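TSC1 N-terminal domain (PDB 7A0M) is the N-terminal part of TSC1, which probably brings the TSC complex, a regulator of mTORC1 signalling, to lysosomal membranes by binding phosphoinositide lipids. Local coordinates at residues R371-Y383 and I405-D415. Residues are numbered along the deposited sequence; the frame is centred on the assembly and turned at random.
Sequences RFRKQHLLHPNFY and IIADCMALVVD
L412 lays its forked end against H379 and P380: CD1 lies 3.4 Å from CD2 of the H379 imidazole, while CD2 meets the P380 ring at CD, 4.1 Å away. The H379 ring is fixed at two nitrogens, since ND1 accepts the N381 amide in its plane and NE2 bonds to the G332 carbonyl. Beside this contact the backbones run roughly antiparallel and form a single beta bridge, H376 with V413, an example of two irregular segments joined without a sheet. V414 N gives a nearly straight bond to Q375 O (2.7 Å, 169°), and L377 N reaches L412 O at 2.8 Å, in the carbonyl plane. H376 lies alongside V413, its NE2 3.9 Å from V413 CG2, with CG swung beside its own backbone N (chi1 -70°); from there ND1 donates to F372 O and NE2 pairs with T328. A leucine in place of H376 would probably leave T328 OG1 without this mate and F372 O with one donor fewer. L377 crosses V414 at about a right angle, CD2 to CG2 4.0 Å. The bridge thus joins the chain following helix 357-373 to the last modelled residues after helix 402-410, against helix 323-333, where R373 of the second subunit bonds to L378 O.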
loop_
_atom_site.group_PDB
_atom_site.type_symbol
_atom_site.label_atom_id
_atom_site.label_comp_id
_atom_site.label_asym_id
_atom_site.label_seq_id
_atom_site.Cartn_x
_atom_site.Cartn_y
_atom_site.Cartn_z
ATOM N N ARG B 371 6.285 -8.389 -4.461
ATOM C CA ARG B 371 4.911 -8.863 -4.598
ATOM C C ARG B 371 4.111 -8.663 -3.316
ATOM O O ARG B 371 2.894 -8.457 -3.375
ATOM C CB ARG B 371 4.893 -10.335 -5.010
ATOM C CG ARG B 371 5.605 -11.273 -4.052
ATOM C CD ARG B 371 5.058 -12.685 -4.179
ATOM N NE ARG B 371 5.838 -13.653 -3.413
ATOM C CZ ARG B 371 5.432 -14.889 -3.141
ATOM N NH1 ARG B 371 4.246 -15.307 -3.563
ATOM N NH2 ARG B 371 6.208 -15.704 -2.441
ATOM N N PHE B 372 4.768 -8.719 -2.157
ATOM C CA PHE B 372 4.077 -8.426 -0.907
ATOM C C PHE B 372 3.923 -6.928 -0.683
ATOM O O PHE B 372 2.929 -6.494 -0.089
ATOM C CB PHE B 372 4.813 -9.067 0.269
ATOM C CG PHE B 372 4.877 -10.566 0.193
ATOM C CD1 PHE B 372 3.757 -11.299 -0.160
ATOM C CD2 PHE B 372 6.055 -11.239 0.466
ATOM C CE1 PHE B 372 3.808 -12.676 -0.236
ATOM C CE2 PHE B 372 6.114 -12.619 0.392
ATOM C CZ PHE B 372 4.988 -13.338 0.041
ATOM N N ARG B 373 4.891 -6.130 -1.145
ATOM C CA ARG B 373 4.770 -4.680 -1.039
ATOM C C ARG B 373 3.537 -4.181 -1.781
ATOM O O ARG B 373 2.816 -3.306 -1.289
ATOM C CB ARG B 373 6.026 -4.002 -1.584
ATOM C CG ARG B 373 5.986 -2.489 -1.490
ATOM C CD ARG B 373 7.133 -1.844 -2.249
ATOM N NE ARG B 373 7.084 -2.131 -3.681
ATOM C CZ ARG B 373 6.261 -1.536 -4.540
ATOM N NH1 ARG B 373 5.404 -0.616 -4.120
ATOM N NH2 ARG B 373 6.291 -1.863 -5.825
ATOM N N LYS B 374 3.276 -4.735 -2.966
ATOM C CA LYS B 374 2.130 -4.347 -3.776
ATOM C C LYS B 374 0.807 -4.829 -3.197
ATOM O O LYS B 374 -0.240 -4.591 -3.809
ATOM C CB LYS B 374 2.294 -4.900 -5.193
ATOM C CG LYS B 374 3.530 -4.405 -5.923
ATOM C CD LYS B 374 3.591 -4.981 -7.329
ATOM C CE LYS B 374 4.898 -4.632 -8.020
ATOM N NZ LYS B 374 5.011 -5.298 -9.346
ATOM N N GLN B 375 0.826 -5.499 -2.045
ATOM C CA GLN B 375 -0.381 -5.986 -1.397
ATOM C C GLN B 375 -0.738 -5.220 -0.131
ATOM O O GLN B 375 -1.770 -5.517 0.481
ATOM C CB GLN B 375 -0.229 -7.472 -1.051
ATOM C CG GLN B 375 -0.244 -8.419 -2.236
ATOM C CD GLN B 375 0.038 -9.853 -1.825
ATOM O OE1 GLN B 375 0.362 -10.127 -0.669
ATOM N NE2 GLN B 375 -0.089 -10.777 -2.771
ATOM N N HIS B 376 0.075 -4.250 0.283
ATOM C CA HIS B 376 -0.108 -3.611 1.577
ATOM C C HIS B 376 -0.104 -2.094 1.452
ATOM O O HIS B 376 0.740 -1.516 0.760
ATOM C CB HIS B 376 0.975 -4.060 2.562
ATOM C CG HIS B 376 0.829 -5.485 3.000
ATOM N ND1 HIS B 376 1.229 -6.548 2.220
ATOM C CD2 HIS B 376 0.313 -6.021 4.131
ATOM C CE1 HIS B 376 0.973 -7.678 2.855
ATOM N NE2 HIS B 376 0.417 -7.386 4.017
ATOM N N LEU B 377 -1.053 -1.463 2.138
ATOM C CA LEU B 377 -1.134 -0.013 2.210
ATOM C C LEU B 377 -0.010 0.545 3.079
ATOM O O LEU B 377 0.639 -0.176 3.844
ATOM C CB LEU B 377 -2.486 0.419 2.778
ATOM C CG LEU B 377 -3.736 -0.035 2.023
ATOM C CD1 LEU B 377 -4.962 0.093 2.914
ATOM C CD2 LEU B 377 -3.911 0.768 0.745
ATOM N N LEU B 378 0.221 1.850 2.947
ATOM C CA LEU B 378 1.149 2.537 3.836
ATOM C C LEU B 378 0.682 2.416 5.283
ATOM O O LEU B 378 -0.490 2.654 5.594
ATOM C CB LEU B 378 1.272 4.008 3.439
ATOM C CG LEU B 378 2.227 4.857 4.284
ATOM C CD1 LEU B 378 3.668 4.400 4.098
ATOM C CD2 LEU B 378 2.079 6.334 3.951
ATOM N N HIS B 379 1.604 2.043 6.165
ATOM C CA HIS B 379 1.273 1.790 7.560
ATOM C C HIS B 379 1.193 3.107 8.329
ATOM O O HIS B 379 2.005 4.008 8.102
ATOM C CB HIS B 379 2.318 0.876 8.196
ATOM C CG HIS B 379 1.862 0.216 9.459
ATOM N ND1 HIS B 379 1.725 0.898 10.649
ATOM C CD2 HIS B 379 1.529 -1.070 9.724
ATOM C CE1 HIS B 379 1.316 0.064 11.588
ATOM N NE2 HIS B 379 1.191 -1.137 11.053
ATOM N N PRO B 380 0.220 3.251 9.234
ATOM C CA PRO B 380 0.133 4.492 10.023
ATOM C C PRO B 380 1.358 4.759 10.884
ATOM O O PRO B 380 1.584 5.916 11.261
ATOM C CB PRO B 380 -1.116 4.276 10.890
ATOM C CG PRO B 380 -1.893 3.211 10.206
ATOM C CD PRO B 380 -0.906 2.339 9.497
ATOM N N ASN B 381 2.150 3.731 11.210
ATOM C CA ASN B 381 3.355 3.943 12.007
ATOM C C ASN B 381 4.322 4.897 11.322
ATOM O O ASN B 381 5.083 5.600 11.998
ATOM C CB ASN B 381 4.043 2.607 12.289
ATOM C CG ASN B 381 3.391 1.845 13.422
ATOM O OD1 ASN B 381 2.226 2.077 13.753
ATOM N ND2 ASN B 381 4.141 0.937 14.033
ATOM N N PHE B 382 4.309 4.937 9.990
ATOM C CA PHE B 382 5.201 5.830 9.264
ATOM C C PHE B 382 4.845 7.297 9.483
ATOM O O PHE B 382 5.661 8.167 9.163
ATOM C CB PHE B 382 5.198 5.482 7.773
ATOM C CG PHE B 382 5.880 4.174 7.454
ATOM C CD1 PHE B 382 7.263 4.072 7.472
ATOM C CD2 PHE B 382 5.138 3.047 7.139
ATOM C CE1 PHE B 382 7.888 2.873 7.184
ATOM C CE2 PHE B 382 5.761 1.845 6.850
ATOM C CZ PHE B 382 7.138 1.760 6.872
ATOM N N TYR B 383 3.659 7.585 10.025
ATOM C CA TYR B 383 3.273 8.928 10.435
ATOM C C TYR B 383 3.497 9.183 11.910
ATOM O O TYR B 383 3.232 10.295 12.374
ATOM C CB TYR B 383 1.767 9.143 10.242
ATOM C CG TYR B 383 1.196 9.276 8.859
ATOM C CD1 TYR B 383 1.997 9.484 7.751
ATOM C CD2 TYR B 383 -0.178 9.200 8.669
ATOM C CE1 TYR B 383 1.440 9.611 6.488
ATOM C CE2 TYR B 383 -0.736 9.324 7.424
ATOM C CZ TYR B 383 0.075 9.530 6.337
ATOM O OH TYR B 383 -0.506 9.651 5.100
ATOM N N ILE B 405 -6.026 -6.552 16.888
ATOM C CA ILE B 405 -4.730 -6.471 16.221
ATOM C C ILE B 405 -4.778 -7.178 14.872
ATOM O O ILE B 405 -4.228 -6.688 13.878
ATOM C CB ILE B 405 -3.632 -7.050 17.133
ATOM C CG1 ILE B 405 -3.393 -6.117 18.321
ATOM C CG2 ILE B 405 -2.345 -7.280 16.356
ATOM C CD1 ILE B 405 -2.726 -6.788 19.501
ATOM N N ILE B 406 -5.444 -8.334 14.813
ATOM C CA ILE B 406 -5.585 -9.051 13.547
ATOM C C ILE B 406 -6.383 -8.220 12.549
ATOM O O ILE B 406 -6.002 -8.088 11.380
ATOM C CB ILE B 406 -6.235 -10.427 13.778
ATOM C CG1 ILE B 406 -5.354 -11.293 14.678
ATOM C CG2 ILE B 406 -6.484 -11.128 12.453
ATOM C CD1 ILE B 406 -5.990 -12.609 15.068
ATOM N N ALA B 407 -7.505 -7.649 12.998
ATOM C CA ALA B 407 -8.339 -6.850 12.104
ATOM C C ALA B 407 -7.581 -5.644 11.561
ATOM O O ALA B 407 -7.680 -5.327 10.370
ATOM C CB ALA B 407 -9.607 -6.403 12.831
ATOM N N ASP B 408 -6.822 -4.957 12.419
ATOM C CA ASP B 408 -6.026 -3.824 11.955
ATOM C C ASP B 408 -4.963 -4.264 10.956
ATOM O O ASP B 408 -4.673 -3.547 9.991
ATOM C CB ASP B 408 -5.393 -3.101 13.143
ATOM C CG ASP B 408 -6.414 -2.350 13.978
ATOM O OD1 ASP B 408 -7.447 -1.930 13.414
ATOM O OD2 ASP B 408 -6.184 -2.175 15.192
ATOM N N CYS B 409 -4.365 -5.439 11.172
ATOM C CA CYS B 409 -3.382 -5.944 10.220
ATOM C C CYS B 409 -4.024 -6.287 8.882
ATOM O O CYS B 409 -3.396 -6.111 7.830
ATOM C CB CYS B 409 -2.669 -7.171 10.789
ATOM S SG CYS B 409 -1.558 -6.829 12.174
HETATM N N MSE B 410 -5.262 -6.769 8.898
HETATM C CA MSE B 410 -5.966 -7.113 7.669
HETATM C C MSE B 410 -6.409 -5.866 6.911
HETATM O O MSE B 410 -6.516 -5.884 5.684
HETATM C CB MSE B 410 -7.174 -8.001 7.975
HETATM C CG MSE B 410 -6.801 -9.366 8.523
HETATM SE SE MSE B 410 -5.689 -10.378 7.280
HETATM C CE MSE B 410 -4.719 -11.473 8.568
ATOM N N ALA B 411 -6.660 -4.780 7.645
ATOM C CA ALA B 411 -7.059 -3.527 7.012
ATOM C C ALA B 411 -5.968 -2.946 6.124
ATOM O O ALA B 411 -6.256 -2.055 5.317
ATOM C CB ALA B 411 -7.459 -2.504 8.076
ATOM N N LEU B 412 -4.733 -3.424 6.254
ATOM C CA LEU B 412 -3.624 -2.986 5.420
ATOM C C LEU B 412 -3.497 -3.791 4.134
ATOM O O LEU B 412 -2.751 -3.383 3.238
ATOM C CB LEU B 412 -2.314 -3.078 6.209
ATOM C CG LEU B 412 -2.257 -2.238 7.485
ATOM C CD1 LEU B 412 -1.105 -2.688 8.362
ATOM C CD2 LEU B 412 -2.137 -0.759 7.150
ATOM N N VAL B 413 -4.209 -4.908 4.018
ATOM C CA VAL B 413 -4.056 -5.827 2.896
ATOM C C VAL B 413 -4.975 -5.402 1.761
ATOM O O VAL B 413 -6.168 -5.154 1.971
ATOM C CB VAL B 413 -4.354 -7.273 3.330
ATOM C CG1 VAL B 413 -4.229 -8.222 2.145
ATOM C CG2 VAL B 413 -3.422 -7.691 4.456
ATOM N N VAL B 414 -4.419 -5.321 0.556
ATOM C CA VAL B 414 -5.178 -4.979 -0.641
ATOM C C VAL B 414 -5.603 -6.285 -1.303
ATOM O O VAL B 414 -4.786 -6.973 -1.920
ATOM C CB VAL B 414 -4.357 -4.112 -1.602
ATOM C CG1 VAL B 414 -5.217 -3.648 -2.769
ATOM C CG2 VAL B 414 -3.753 -2.926 -0.866
ATOM N N ASP B 415 -6.881 -6.629 -1.174
ATOM C CA ASP B 415 -7.398 -7.861 -1.758
ATOM C C ASP B 415 -8.837 -7.696 -2.236
ATOM O O ASP B 415 -9.288 -8.409 -3.134
ATOM C CB ASP B 415 -7.304 -9.013 -0.752
ATOM C CG ASP B 415 -8.033 -8.720 0.549
ATOM O OD1 ASP B 415 -8.568 -7.602 0.708
ATOM O OD2 ASP B 415 -8.070 -9.616 1.417
#